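Local coordinates for protein probable thiamine pyrophosphokinase (Staphylococcus saprophyticus, PDB 3L8M) that probably transfers a pyrophosphate group from ATP to thiamine, forming thiamine diphosphate, at residues Asn9-Lys14 and Gly97-Arg102; Ala3-Gly8 and His24-Asp29; Pro161-Leu166 and Ile197-Gly202; Ile134-Lys139 and Ser203-Arg208; Gly89-Asp94 and Lys120-Ile125. All blocks are in the same frame, centred on the assembly; numbering follows the deposited sequence.

Contact 1. Residues Asn9-Lys14 and Gly97-Arg102; sequences NRNLPK and GATGGR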
# COMPACT_ATOMS: atom_id res chain seq x y z
N ASN A 9 -0.35 26.84 1.49
CA ASN A 9 -1.30 26.63 2.59
C ASN A 9 -2.53 27.54 2.65
O ASN A 9 -3.17 27.63 3.71
CB ASN A 9 -0.55 26.69 3.93
CG ASN A 9 0.02 28.07 4.22
OD1 ASN A 9 0.35 28.83 3.30
ND2 ASN A 9 0.16 28.39 5.50
N ARG A 10 -2.88 28.19 1.55
CA ARG A 10 -4.06 29.07 1.53
C ARG A 10 -5.35 28.36 1.13
O ARG A 10 -5.39 27.63 0.14
CB ARG A 10 -3.85 30.24 0.57
CG ARG A 10 -2.91 31.32 1.05
CD ARG A 10 -2.68 32.34 -0.06
NE ARG A 10 -1.66 33.31 0.32
CZ ARG A 10 -1.84 34.28 1.21
NH1 ARG A 10 -3.01 34.41 1.82
NH2 ARG A 10 -0.83 35.09 1.52
N ASN A 11 -6.40 28.59 1.91
CA ASN A 11 -7.74 28.04 1.67
C ASN A 11 -7.80 26.52 1.55
O ASN A 11 -8.72 25.98 0.93
CB ASN A 11 -8.34 28.68 0.41
CG ASN A 11 -8.32 30.19 0.47
OD1 ASN A 11 -8.63 30.79 1.50
ND2 ASN A 11 -7.96 30.82 -0.64
N LEU A 12 -6.84 25.83 2.14
CA LEU A 12 -6.83 24.37 2.07
C LEU A 12 -7.98 23.78 2.85
O LEU A 12 -8.33 24.28 3.92
CB LEU A 12 -5.53 23.81 2.64
CG LEU A 12 -4.26 24.21 1.91
CD1 LEU A 12 -3.11 23.37 2.43
CD2 LEU A 12 -4.44 24.00 0.41
N PRO A 13 -8.61 22.72 2.31
CA PRO A 13 -9.72 22.11 3.05
C PRO A 13 -9.11 21.65 4.38
O PRO A 13 -8.01 21.09 4.40
CB PRO A 13 -10.14 20.95 2.15
CG PRO A 13 -9.85 21.49 0.76
CD PRO A 13 -8.50 22.15 0.96
N LYS A 14 -9.80 21.91 5.49
CA LYS A 14 -9.26 21.52 6.78
C LYS A 14 -8.99 20.02 6.88
O LYS A 14 -9.78 19.19 6.41
CB LYS A 14 -10.21 21.97 7.91
CG LYS A 14 -11.61 21.38 7.84
CD LYS A 14 -12.45 21.86 9.02
CE LYS A 14 -13.84 21.26 9.00
NZ LYS A 14 -14.66 21.77 10.14
N GLY A 97 -4.25 24.32 -2.83
CA GLY A 97 -3.35 25.43 -2.57
C GLY A 97 -3.15 26.44 -3.68
O GLY A 97 -2.33 27.34 -3.53
N ALA A 98 -3.91 26.32 -4.77
CA ALA A 98 -3.75 27.25 -5.89
C ALA A 98 -4.68 28.47 -5.92
O ALA A 98 -4.70 29.19 -6.92
CB ALA A 98 -3.88 26.48 -7.22
N THR A 99 -5.44 28.72 -4.84
CA THR A 99 -6.35 29.88 -4.79
C THR A 99 -5.93 30.88 -3.72
O THR A 99 -5.12 30.56 -2.85
CB THR A 99 -7.84 29.46 -4.51
OG1 THR A 99 -8.02 29.16 -3.12
CG2 THR A 99 -8.24 28.24 -5.33
N GLY A 100 -6.47 32.09 -3.79
CA GLY A 100 -6.13 33.13 -2.83
C GLY A 100 -4.82 33.83 -3.18
O GLY A 100 -4.19 33.51 -4.19
N GLY A 101 -4.41 34.79 -2.35
CA GLY A 101 -3.14 35.49 -2.58
C GLY A 101 -3.01 36.20 -3.92
O GLY A 101 -3.90 36.94 -4.32
N ARG A 102 -1.89 35.98 -4.60
CA ARG A 102 -1.67 36.60 -5.91
C ARG A 102 -2.49 35.87 -6.95
O ARG A 102 -2.20 34.73 -7.30
CB ARG A 102 -0.19 36.56 -6.27
CG ARG A 102 0.67 37.47 -5.43
CD ARG A 102 2.11 37.34 -5.83
NE ARG A 102 2.28 37.55 -7.26
CZ ARG A 102 3.42 37.32 -7.91
NH1 ARG A 102 4.47 36.85 -7.25
NH2 ARG A 102 3.50 37.55 -9.21
O HOH W 1 -6.08 27.02 -2.25
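Arg-10 lies against the glycine-rich turn of 97-102, its CB 3.7 Å from Thr-99 O. With the chain drawn out from CG to NE, Arg-10 CD reaches 3.8 Å from Gly-101 N, and the guanidinium has Gly-101 CA over one face, near the rim. The backbone carbonyl of the same arginine uses water: Arg-10 O accepts a bond from a water at 2.6 Å, which in turn takes the N-H of Thr-99. Next along, Asn-11 sends its amide to the threonine hydroxyl; ND2 donates to Thr-99 OG1 at 3.0 Å, the oxygen lying close to the amide plane. That hydroxyl is also bonded to Asp-129, and the backbone of Asn-11 pairs with Asp-130, so one acidic loop holds both sides of the contact. Leu-12 follows with CD2, 3.3 Å from Gly-97 N. Gly-97, Gly-100 and Gly-101 all have positive phi, and without side chains they let Arg-10, Asn-11 and Leu-12 come close to the backbone. Both segments are loops that follow parallel strands, 2-6 and 92-96, at the same end of the sheet. One direct bond and one water bridge, beside close packing of side chains on glycines, imply a lightly tied surface contact near a bound sodium ion.

Contact 2. Residues Ala3-Gly8 and His24-Asp29; sequences ANLLCG and HWIGID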
# COMPACT_ATOMS: atom_id res chain seq x y z
N ALA A 3 -3.27 11.56 -8.06
CA ALA A 3 -2.22 12.38 -7.47
C ALA A 3 -2.77 13.70 -6.93
O ALA A 3 -3.60 14.35 -7.56
CB ALA A 3 -1.12 12.64 -8.49
N ASN A 4 -2.30 14.08 -5.74
CA ASN A 4 -2.70 15.33 -5.10
C ASN A 4 -1.50 16.26 -5.11
O ASN A 4 -0.40 15.85 -4.75
CB ASN A 4 -3.09 15.11 -3.64
CG ASN A 4 -4.28 14.20 -3.49
OD1 ASN A 4 -5.37 14.49 -4.00
ND2 ASN A 4 -4.09 13.09 -2.79
N LEU A 5 -1.70 17.50 -5.54
CA LEU A 5 -0.62 18.48 -5.56
C LEU A 5 -0.88 19.55 -4.53
O LEU A 5 -2.00 20.02 -4.36
CB LEU A 5 -0.50 19.14 -6.94
CG LEU A 5 0.30 18.40 -8.01
CD1 LEU A 5 -0.40 17.10 -8.39
CD2 LEU A 5 0.49 19.30 -9.24
N LEU A 6 0.17 19.93 -3.81
CA LEU A 6 0.04 21.00 -2.84
C LEU A 6 0.92 22.16 -3.31
O LEU A 6 2.12 21.99 -3.49
CB LEU A 6 0.46 20.53 -1.45
CG LEU A 6 0.20 21.54 -0.33
CD1 LEU A 6 -1.28 21.94 -0.34
CD2 LEU A 6 0.59 20.93 1.02
N CYS A 7 0.31 23.33 -3.52
CA CYS A 7 1.04 24.53 -3.96
C CYS A 7 1.27 25.53 -2.83
O CYS A 7 1.96 26.52 -3.03
CB CYS A 7 0.29 25.27 -5.06
SG CYS A 7 -0.15 24.29 -6.47
N GLY A 8 0.68 25.29 -1.67
CA GLY A 8 0.83 26.21 -0.56
C GLY A 8 -0.21 25.94 0.52
O GLY A 8 -0.90 24.92 0.44
N HIS A 24 -1.03 9.61 -2.97
CA HIS A 24 0.18 10.12 -3.60
C HIS A 24 0.17 11.66 -3.59
O HIS A 24 -0.76 12.28 -4.13
CB HIS A 24 0.27 9.63 -5.05
CG HIS A 24 0.20 8.14 -5.20
ND1 HIS A 24 1.24 7.31 -4.83
CD2 HIS A 24 -0.78 7.33 -5.67
CE1 HIS A 24 0.90 6.05 -5.07
NE2 HIS A 24 -0.32 6.04 -5.58
N TRP A 25 1.18 12.26 -2.97
CA TRP A 25 1.27 13.72 -2.92
C TRP A 25 2.50 14.28 -3.63
O TRP A 25 3.61 13.77 -3.47
CB TRP A 25 1.28 14.23 -1.47
CG TRP A 25 -0.08 14.28 -0.81
CD1 TRP A 25 -0.67 13.29 -0.04
CD2 TRP A 25 -1.00 15.38 -0.83
NE1 TRP A 25 -1.90 13.72 0.41
CE2 TRP A 25 -2.13 14.99 -0.05
CE3 TRP A 25 -1.00 16.65 -1.43
CZ2 TRP A 25 -3.23 15.84 0.14
CZ3 TRP A 25 -2.11 17.49 -1.24
CH2 TRP A 25 -3.20 17.08 -0.46
N ILE A 26 2.27 15.34 -4.41
CA ILE A 26 3.30 16.03 -5.18
C ILE A 26 3.47 17.45 -4.60
O ILE A 26 2.48 18.14 -4.36
CB ILE A 26 2.87 16.21 -6.67
CG1 ILE A 26 2.38 14.88 -7.26
CG2 ILE A 26 4.02 16.81 -7.47
CD1 ILE A 26 3.40 13.78 -7.29
N GLY A 27 4.70 17.88 -4.37
CA GLY A 27 4.88 19.22 -3.84
C GLY A 27 5.28 20.27 -4.89
O GLY A 27 6.20 20.05 -5.67
N ILE A 28 4.57 21.40 -4.91
CA ILE A 28 4.86 22.49 -5.84
C ILE A 28 5.30 23.69 -5.00
O ILE A 28 4.52 24.23 -4.20
CB ILE A 28 3.62 22.91 -6.69
CG1 ILE A 28 3.03 21.71 -7.42
CG2 ILE A 28 4.04 23.96 -7.72
CD1 ILE A 28 3.97 21.06 -8.44
N ASP A 29 6.55 24.11 -5.19
CA ASP A 29 7.10 25.25 -4.45
C ASP A 29 6.95 25.06 -2.94
O ASP A 29 7.46 24.09 -2.39
CB ASP A 29 6.43 26.54 -4.90
CG ASP A 29 6.49 26.73 -6.40
OD1 ASP A 29 7.59 26.59 -6.96
OD2 ASP A 29 5.44 27.00 -7.02
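Asn-4 and Trp-25 pair across two parallel strands, and the asparagine lays its CB over the face of the indole. Asn-4 CB stands 3.4 Å from the centroid of the six-membered ring of Trp-25 and 10° off its normal, a CH-pi contact. The amide plane is turned 41° from the ring, and the polar ends find partners beyond the two strands: Asn-4 ND2 bonds to Glu-23 and Trp-25 NE1 to the carbonyl of His-20. Leu-6 follows on the same face, its CB 4.0 Å from Trp-25 CZ3, with Leu-35 of helix 30-37 packed against both side chains. Strands 2-6 and 24-28 are the neighbouring strands of a beta-alpha-beta unit whose crossover carries helix 16-19. Their ladder runs from Asn-4 N to His-24 O, then Ile-26 N to Asn-4 O at 2.7 Å, Leu-6 N to Ile-26 O, and Ile-28 N to Leu-6 O at 2.9 Å. Ile-28 points toward the other strand and meets Leu-5 and Cys-7. Its CG1, set beside the backbone N (chi1 -55°), lies 3.9 Å from Leu-5 CD2, while its CB faces Cys-7 SG at 4.0 Å. Leu-5 also runs alongside Ile-26, CG to CB 3.6 Å, and helix 77-87 packs on this side through Leu-78 and Ile-82.

Contact 3. Residues Pro161-Leu166 and Ile197-Gly202; sequences PTVISL and IEIIEG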
# COMPACT_ATOMS: atom_id res chain seq x y z
N PRO A 161 -19.47 29.65 -27.58
CA PRO A 161 -19.88 28.57 -26.69
C PRO A 161 -21.39 28.43 -26.54
O PRO A 161 -22.05 29.33 -26.03
CB PRO A 161 -19.27 28.98 -25.35
CG PRO A 161 -19.26 30.47 -25.38
CD PRO A 161 -19.86 30.84 -26.70
N THR A 162 -21.93 27.30 -26.99
CA THR A 162 -23.37 27.03 -26.89
C THR A 162 -23.58 25.94 -25.86
O THR A 162 -22.81 24.98 -25.80
CB THR A 162 -23.95 26.59 -28.25
OG1 THR A 162 -23.71 27.61 -29.22
CG2 THR A 162 -25.45 26.36 -28.12
N VAL A 163 -24.64 26.06 -25.08
CA VAL A 163 -24.90 25.13 -23.99
C VAL A 163 -26.36 24.75 -23.78
O VAL A 163 -27.26 25.54 -24.06
CB VAL A 163 -24.36 25.76 -22.67
CG1 VAL A 163 -24.98 25.08 -21.45
CG2 VAL A 163 -22.85 25.66 -22.64
N ILE A 164 -26.57 23.54 -23.28
CA ILE A 164 -27.91 23.03 -22.99
C ILE A 164 -27.88 22.21 -21.70
O ILE A 164 -27.16 21.21 -21.61
CB ILE A 164 -28.43 22.13 -24.13
CG1 ILE A 164 -28.44 22.91 -25.45
CG2 ILE A 164 -29.83 21.63 -23.80
CD1 ILE A 164 -28.96 22.13 -26.62
N SER A 165 -28.64 22.64 -20.70
CA SER A 165 -28.70 21.96 -19.40
C SER A 165 -30.10 21.41 -19.15
O SER A 165 -31.08 21.84 -19.77
CB SER A 165 -28.32 22.92 -18.27
OG SER A 165 -26.93 23.22 -18.27
N LEU A 166 -30.21 20.45 -18.23
CA LEU A 166 -31.50 19.85 -17.92
C LEU A 166 -31.93 20.02 -16.46
O LEU A 166 -32.67 20.94 -16.14
CB LEU A 166 -31.48 18.37 -18.28
N ILE A 197 -25.79 18.07 -19.04
CA ILE A 197 -25.22 19.30 -19.60
C ILE A 197 -24.47 18.95 -20.88
O ILE A 197 -23.60 18.08 -20.89
CB ILE A 197 -24.26 19.98 -18.58
CG1 ILE A 197 -23.75 21.32 -19.14
CG2 ILE A 197 -23.11 19.06 -18.23
CD1 ILE A 197 -22.68 21.21 -20.20
N GLU A 198 -24.81 19.64 -21.97
CA GLU A 198 -24.17 19.39 -23.25
C GLU A 198 -23.58 20.64 -23.85
O GLU A 198 -24.27 21.64 -24.06
CB GLU A 198 -25.17 18.77 -24.23
CG GLU A 198 -24.60 18.55 -25.62
CD GLU A 198 -25.61 17.91 -26.56
OE1 GLU A 198 -25.28 17.72 -27.76
OE2 GLU A 198 -26.72 17.59 -26.10
N ILE A 199 -22.29 20.59 -24.15
CA ILE A 199 -21.61 21.72 -24.75
C ILE A 199 -21.67 21.54 -26.26
O ILE A 199 -20.92 20.74 -26.83
CB ILE A 199 -20.13 21.78 -24.30
CG1 ILE A 199 -20.05 21.90 -22.78
CG2 ILE A 199 -19.43 22.95 -24.99
CD1 ILE A 199 -20.54 23.22 -22.21
N ILE A 200 -22.57 22.28 -26.90
CA ILE A 200 -22.73 22.21 -28.35
C ILE A 200 -21.54 22.84 -29.05
O ILE A 200 -21.09 22.37 -30.10
CB ILE A 200 -24.02 22.92 -28.81
CG1 ILE A 200 -25.25 22.08 -28.47
CG2 ILE A 200 -23.97 23.17 -30.31
CD1 ILE A 200 -25.46 21.83 -26.99
N GLU A 201 -21.04 23.93 -28.48
CA GLU A 201 -19.89 24.63 -29.04
C GLU A 201 -19.06 25.29 -27.96
O GLU A 201 -19.58 25.66 -26.90
CB GLU A 201 -20.34 25.71 -30.03
CG GLU A 201 -20.81 25.17 -31.38
CD GLU A 201 -20.39 26.08 -32.52
OE1 GLU A 201 -20.80 27.26 -32.52
OE2 GLU A 201 -19.64 25.61 -33.41
N GLY A 202 -17.76 25.44 -28.23
CA GLY A 202 -16.87 26.06 -27.28
C GLY A 202 -16.50 25.19 -26.10
O GLY A 202 -16.57 23.96 -26.16
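A classic beta bulge interrupts the antiparallel pairing of strands 162-165 and 197-201, where Ile-200 and Glu-201 both face Thr-162. Thr-162 N donates to Glu-201 O at 2.9 Å, reaching it from above the carbonyl plane. Thr-162 O receives two weak bonds in return, from Ile-200 N and, longer, from Glu-201 N at 3.4 Å. Beyond the bulge the pairing is regular: Ile-164 and Glu-198 form a hydrogen-bonded pair, with Glu-198 N to Ile-164 O at 2.8 Å and Ile-164 N to Glu-198 O at 3.1 Å. Within the bulge Ile-200 points toward strand 162-165. Its CB meets Thr-162 CB at 3.7 Å, and its CD1 reaches back to Ile-164, 3.5 Å from CG1 and as near to CD1, bridging two residues on one face. That reach comes from CG1 being set beside the backbone N (chi1 -74°) and a bend at chi2 to 62°. On the other face Val-163 and Ile-199 lie side by side, Val-163 CG2 to Ile-199 CD1 at 3.4 Å, and Ser-165 OG rests 3.8 Å from Ile-197 CG1. Strand 140-142 flanks 197-201 through Phe-142 and Gly-140, while Lys-139 NZ bonds to Ile-200 O. The arrangement is typical of a classic bulge in an antiparallel ladder, here in the small sheet within the vitamin B1 binding family region.

Contact 4. Residues Ile134-Lys139 and Ser203-Arg208; sequences IQFIQK and SVLMIR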
# COMPACT_ATOMS: atom_id res chain seq x y z
N ILE A 134 -13.18 23.14 -9.22
CA ILE A 134 -13.20 23.66 -10.59
C ILE A 134 -12.56 22.72 -11.61
O ILE A 134 -11.50 22.14 -11.36
CB ILE A 134 -12.44 25.03 -10.65
CG1 ILE A 134 -13.08 26.04 -9.71
CG2 ILE A 134 -12.41 25.57 -12.09
CD1 ILE A 134 -12.25 27.29 -9.50
N GLN A 135 -13.21 22.57 -12.76
CA GLN A 135 -12.68 21.72 -13.83
C GLN A 135 -13.14 22.22 -15.18
O GLN A 135 -14.18 22.88 -15.30
CB GLN A 135 -13.12 20.27 -13.64
CG GLN A 135 -14.62 20.05 -13.72
CD GLN A 135 -15.02 18.60 -13.50
OE1 GLN A 135 -14.62 17.71 -14.26
NE2 GLN A 135 -15.80 18.34 -12.46
N PHE A 136 -12.36 21.91 -16.21
CA PHE A 136 -12.64 22.32 -17.58
C PHE A 136 -13.52 21.26 -18.27
O PHE A 136 -13.38 20.07 -18.02
CB PHE A 136 -11.29 22.48 -18.31
CG PHE A 136 -11.41 22.95 -19.73
CD1 PHE A 136 -12.02 24.16 -20.03
CD2 PHE A 136 -10.84 22.21 -20.76
CE1 PHE A 136 -12.08 24.63 -21.35
CE2 PHE A 136 -10.88 22.66 -22.09
CZ PHE A 136 -11.50 23.88 -22.38
N ILE A 137 -14.44 21.71 -19.11
CA ILE A 137 -15.32 20.79 -19.83
C ILE A 137 -15.34 21.21 -21.28
O ILE A 137 -15.76 22.32 -21.61
CB ILE A 137 -16.76 20.81 -19.31
CG1 ILE A 137 -16.79 20.49 -17.81
CG2 ILE A 137 -17.58 19.76 -20.07
CD1 ILE A 137 -18.19 20.51 -17.22
N GLN A 138 -14.88 20.31 -22.15
CA GLN A 138 -14.79 20.58 -23.57
C GLN A 138 -16.06 20.20 -24.32
O GLN A 138 -17.00 19.66 -23.73
CB GLN A 138 -13.59 19.81 -24.13
CG GLN A 138 -13.07 20.31 -25.45
CD GLN A 138 -11.80 19.59 -25.85
OE1 GLN A 138 -11.79 18.36 -25.97
NE2 GLN A 138 -10.73 20.35 -26.06
N LYS A 139 -16.08 20.50 -25.62
CA LYS A 139 -17.23 20.20 -26.47
C LYS A 139 -17.61 18.73 -26.34
O LYS A 139 -16.78 17.83 -26.50
CB LYS A 139 -16.89 20.52 -27.93
CG LYS A 139 -18.00 20.21 -28.95
CD LYS A 139 -17.54 20.55 -30.37
CE LYS A 139 -18.47 19.98 -31.44
NZ LYS A 139 -19.85 20.55 -31.41
N SER A 203 -16.10 25.84 -25.01
CA SER A 203 -15.68 25.17 -23.79
C SER A 203 -16.05 26.02 -22.58
O SER A 203 -16.11 27.25 -22.67
CB SER A 203 -14.17 24.95 -23.82
OG SER A 203 -13.48 26.19 -23.95
N VAL A 204 -16.29 25.38 -21.44
CA VAL A 204 -16.64 26.10 -20.23
C VAL A 204 -15.99 25.52 -18.97
O VAL A 204 -15.75 24.31 -18.87
CB VAL A 204 -18.17 26.12 -19.99
CG1 VAL A 204 -18.88 26.67 -21.22
CG2 VAL A 204 -18.65 24.70 -19.66
N LEU A 205 -15.69 26.40 -18.02
CA LEU A 205 -15.14 25.96 -16.75
C LEU A 205 -16.35 25.70 -15.87
O LEU A 205 -17.31 26.48 -15.87
CB LEU A 205 -14.28 27.06 -16.12
CG LEU A 205 -12.89 27.32 -16.71
CD1 LEU A 205 -12.39 28.67 -16.21
CD2 LEU A 205 -11.93 26.19 -16.33
N MSE A 206 -16.35 24.59 -15.16
CA MSE A 206 -17.46 24.31 -14.28
C MSE A 206 -16.93 24.54 -12.88
O MSE A 206 -15.86 24.05 -12.54
CB MSE A 206 -17.93 22.87 -14.43
CG MSE A 206 -18.88 22.44 -13.34
SE MSE A 206 -19.44 20.76 -13.56
CE MSE A 206 -20.96 20.86 -12.69
N ILE A 207 -17.67 25.31 -12.07
CA ILE A 207 -17.24 25.59 -10.72
C ILE A 207 -18.33 25.28 -9.71
O ILE A 207 -19.42 25.84 -9.78
CB ILE A 207 -16.79 27.06 -10.57
CG1 ILE A 207 -16.59 27.40 -9.10
CG2 ILE A 207 -17.82 27.98 -11.19
CD1 ILE A 207 -15.89 28.71 -8.90
N ARG A 208 -18.03 24.38 -8.79
CA ARG A 208 -19.00 24.02 -7.77
C ARG A 208 -18.64 24.72 -6.47
O ARG A 208 -17.47 24.76 -6.08
CB ARG A 208 -19.02 22.50 -7.59
CG ARG A 208 -19.37 21.80 -8.89
CD ARG A 208 -20.34 20.67 -8.66
NE ARG A 208 -19.74 19.38 -9.00
CZ ARG A 208 -20.40 18.23 -8.97
NH1 ARG A 208 -21.69 18.22 -8.63
NH2 ARG A 208 -19.78 17.10 -9.28
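Ile-134 and Ile-207 lie side by side and point the same way from two antiparallel strands, their CG1 atoms 3.8 Å apart. Phe-106 of helix 103-113 also touches Ile-134, adding a helix to this apolar patch. Farther along the same face the phenyl ring of Phe-136 meets Ser-203 closely, Phe-136 CZ to Ser-203 CB 3.2 Å, and also touches the serine oxygen. The phenyl group gets there because CG stands opposite the backbone N (chi1 -178°) and beside the carbonyl carbon, which carries the ring along the strand toward the Ser-203 end. Leu-205 comes between these two groups with looser contacts, its CD2 4.2 Å from Phe-136 CD1. Strands 132-137 and 204-209 are neighbours in the mixed sheet, inside its antiparallel part: 124-128 borders 132-137, and 152-157 borders 204-209. Between them Gln-135 and Met-206 exchange two bonds, Met-206 N to Gln-135 O at 2.8 Å being almost straight (177°), and Ile-137 and Val-204 form the next such pair, with Ile-137 N to Val-204 O at 2.9 Å. On the opposite face Ile-137 CD1 crosses Met-206, a selenomethionine, near its CB, 3.7 Å from that atom and 3.9 Å from SE, while Phe-155 and Ile-153 of strand 152-157 pack on the selenomethionine from the far flank. The contact is looser at Gln-135, whose CG comes no nearer than 4.4 Å to Met-206 CB. Past the last backbone pair the exposed Lys-139 leads away from strand 204-209.

Contact 5. Residues Gly89-Asp94 and Lys120-Ile125; sequences GYRNID and KMNINI. With NA (sodium ion), chain C.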
# COMPACT_ATOMS: atom_id res chain seq x y z
N GLY A 89 1.72 8.47 -15.42
CA GLY A 89 0.48 7.70 -15.45
C GLY A 89 -0.62 8.11 -14.49
O GLY A 89 -1.60 7.38 -14.32
N TYR A 90 -0.49 9.27 -13.86
CA TYR A 90 -1.53 9.75 -12.96
C TYR A 90 -2.68 10.27 -13.82
O TYR A 90 -2.48 11.15 -14.66
CB TYR A 90 -0.97 10.87 -12.06
CG TYR A 90 -0.04 10.37 -10.95
CD1 TYR A 90 -0.56 9.74 -9.83
CD2 TYR A 90 1.34 10.53 -11.04
CE1 TYR A 90 0.27 9.29 -8.81
CE2 TYR A 90 2.19 10.07 -10.02
CZ TYR A 90 1.64 9.45 -8.91
OH TYR A 90 2.46 8.99 -7.90
N ARG A 91 -3.87 9.72 -13.63
CA ARG A 91 -5.03 10.12 -14.44
C ARG A 91 -5.97 11.11 -13.76
O ARG A 91 -6.64 11.89 -14.44
CB ARG A 91 -5.83 8.89 -14.85
CG ARG A 91 -6.80 9.15 -15.97
CD ARG A 91 -6.29 8.59 -17.29
NE ARG A 91 -6.52 7.15 -17.39
CZ ARG A 91 -7.72 6.58 -17.38
NH1 ARG A 91 -8.81 7.33 -17.27
NH2 ARG A 91 -7.84 5.26 -17.49
N ASN A 92 -6.06 11.04 -12.44
CA ASN A 92 -6.92 11.94 -11.68
C ASN A 92 -5.99 12.82 -10.86
O ASN A 92 -5.25 12.31 -10.02
CB ASN A 92 -7.84 11.14 -10.75
CG ASN A 92 -8.82 10.27 -11.51
OD1 ASN A 92 -9.63 10.77 -12.30
ND2 ASN A 92 -8.76 8.97 -11.27
N ILE A 93 -6.03 14.12 -11.12
CA ILE A 93 -5.17 15.07 -10.42
C ILE A 93 -5.97 16.12 -9.66
O ILE A 93 -6.81 16.81 -10.24
CB ILE A 93 -4.22 15.81 -11.39
CG1 ILE A 93 -3.58 14.81 -12.37
CG2 ILE A 93 -3.15 16.55 -10.61
CD1 ILE A 93 -2.97 13.61 -11.72
N ASP A 94 -5.70 16.24 -8.36
CA ASP A 94 -6.36 17.24 -7.52
C ASP A 94 -5.32 18.25 -7.09
O ASP A 94 -4.36 17.90 -6.39
CB ASP A 94 -6.98 16.59 -6.27
CG ASP A 94 -8.20 15.75 -6.59
OD1 ASP A 94 -8.62 15.77 -7.77
OD2 ASP A 94 -8.73 15.09 -5.68
N LYS A 120 -7.73 15.65 -25.37
CA LYS A 120 -7.67 14.40 -26.12
C LYS A 120 -7.40 13.22 -25.18
O LYS A 120 -8.04 12.17 -25.31
CB LYS A 120 -6.59 14.48 -27.20
CG LYS A 120 -5.56 15.58 -26.96
CD LYS A 120 -4.85 15.97 -28.24
CE LYS A 120 -4.13 17.30 -28.09
NZ LYS A 120 -3.58 17.81 -29.37
N MSE A 121 -6.48 13.40 -24.25
CA MSE A 121 -6.15 12.35 -23.28
C MSE A 121 -7.34 12.17 -22.33
O MSE A 121 -8.28 12.96 -22.35
CB MSE A 121 -4.88 12.73 -22.52
CG MSE A 121 -3.67 12.90 -23.45
SE MSE A 121 -2.09 13.66 -22.63
CE MSE A 121 -1.07 12.05 -22.33
N ASN A 122 -7.31 11.12 -21.52
CA ASN A 122 -8.41 10.87 -20.60
C ASN A 122 -8.03 11.29 -19.18
O ASN A 122 -8.24 10.53 -18.23
CB ASN A 122 -8.79 9.38 -20.62
CG ASN A 122 -10.24 9.14 -20.24
OD1 ASN A 122 -11.16 9.53 -20.97
ND2 ASN A 122 -10.45 8.51 -19.09
N ILE A 123 -7.50 12.50 -19.05
CA ILE A 123 -7.07 13.04 -17.76
C ILE A 123 -8.16 13.87 -17.10
O ILE A 123 -8.96 14.52 -17.77
CB ILE A 123 -5.80 13.91 -17.95
CG1 ILE A 123 -5.32 14.45 -16.60
CG2 ILE A 123 -6.09 15.04 -18.90
CD1 ILE A 123 -4.61 13.43 -15.74
N ASN A 124 -8.19 13.86 -15.77
CA ASN A 124 -9.18 14.60 -15.00
C ASN A 124 -8.48 15.51 -13.99
O ASN A 124 -8.08 15.05 -12.92
CB ASN A 124 -10.10 13.63 -14.25
CG ASN A 124 -11.09 14.33 -13.36
OD1 ASN A 124 -11.59 13.76 -12.38
ND2 ASN A 124 -11.40 15.59 -13.68
N ILE A 125 -8.32 16.79 -14.33
CA ILE A 125 -7.66 17.76 -13.46
C ILE A 125 -8.69 18.65 -12.74
O ILE A 125 -9.56 19.25 -13.38
CB ILE A 125 -6.72 18.68 -14.26
CG1 ILE A 125 -5.79 17.87 -15.16
CG2 ILE A 125 -5.89 19.52 -13.30
CD1 ILE A 125 -4.67 17.15 -14.42
NA NA C . -9.56 14.97 -10.34
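The backbones of 89-94 and 120-125 come together in parallel, Asn-92 beside Asn-124 and Ile-93 beside Ile-125, with Ile-93 N bonded to Asn-124 O at 2.9 Å and, less certainly because Arg-91 O is crowded in the model, Asn-124 N to Arg-91 O. The two isoleucines lie alongside each other, and Ile-125 CD1 is tucked in 3.3 Å from Ile-93 CG1. Ile-123 also turns its end toward Ile-93, though the position of its CD1 is doubtful. Ile-82 and Val-86 of helix 77-87 lie against this apolar face. Strands 92-96 and 124-128 are adjacent parallel strands of the mixed sheet, linked by a crossover with helix 103-113, and on the other side 92-96 pairs with 2-6. The polar face carries a sodium ion. Asp-94 OD1 binds it at 2.9 Å and the backbone Asn-124 O at 3.0 Å, one ligand from each strand; because Asn-124 O also accepts the Ile-93 N-H, the ladder helps fix this metal ligand. Near it Asn-92 OD1 comes within 3.5 Å of Asn-124 CB, the two amide planes being almost perpendicular at 88°. At the outer end the Arg-91 chain bends at chi2 (104°) and again at chi3, bringing CG and CD against the carbonyl of Asn-122, a tight fit whose placement is doubtful. Arg-91 NH1 gives Asn-122 O a weak bond at 3.4 Å. The stronger partner of this arginine is Glu-19 of the second subunit, which forms a salt bridge with NE.

In the fold
Contact 2 is the buried core contact, contacts 3, 4 and 5 are partly buried, and contact 1 lies at the surface. Contacts 2, 4 and 5 belong to one mixed sheet: the parallel strands of contacts 2 and 5 adjoin, with Leu-5 N close to Asp-94 O, and contact 5 meets the antiparallel strands of contact 4 where Gln-135 packs on Ile-125. Contact 3 lies in the separate small sheet, touching contact 4 through Lys-139 and Ile-200. Contact 1 joins loops that follow strands paired in contacts 2 and 5; directed polar and water bonds replace the ladders of the others, and contact 5 alone combines a ladder with metal ligands.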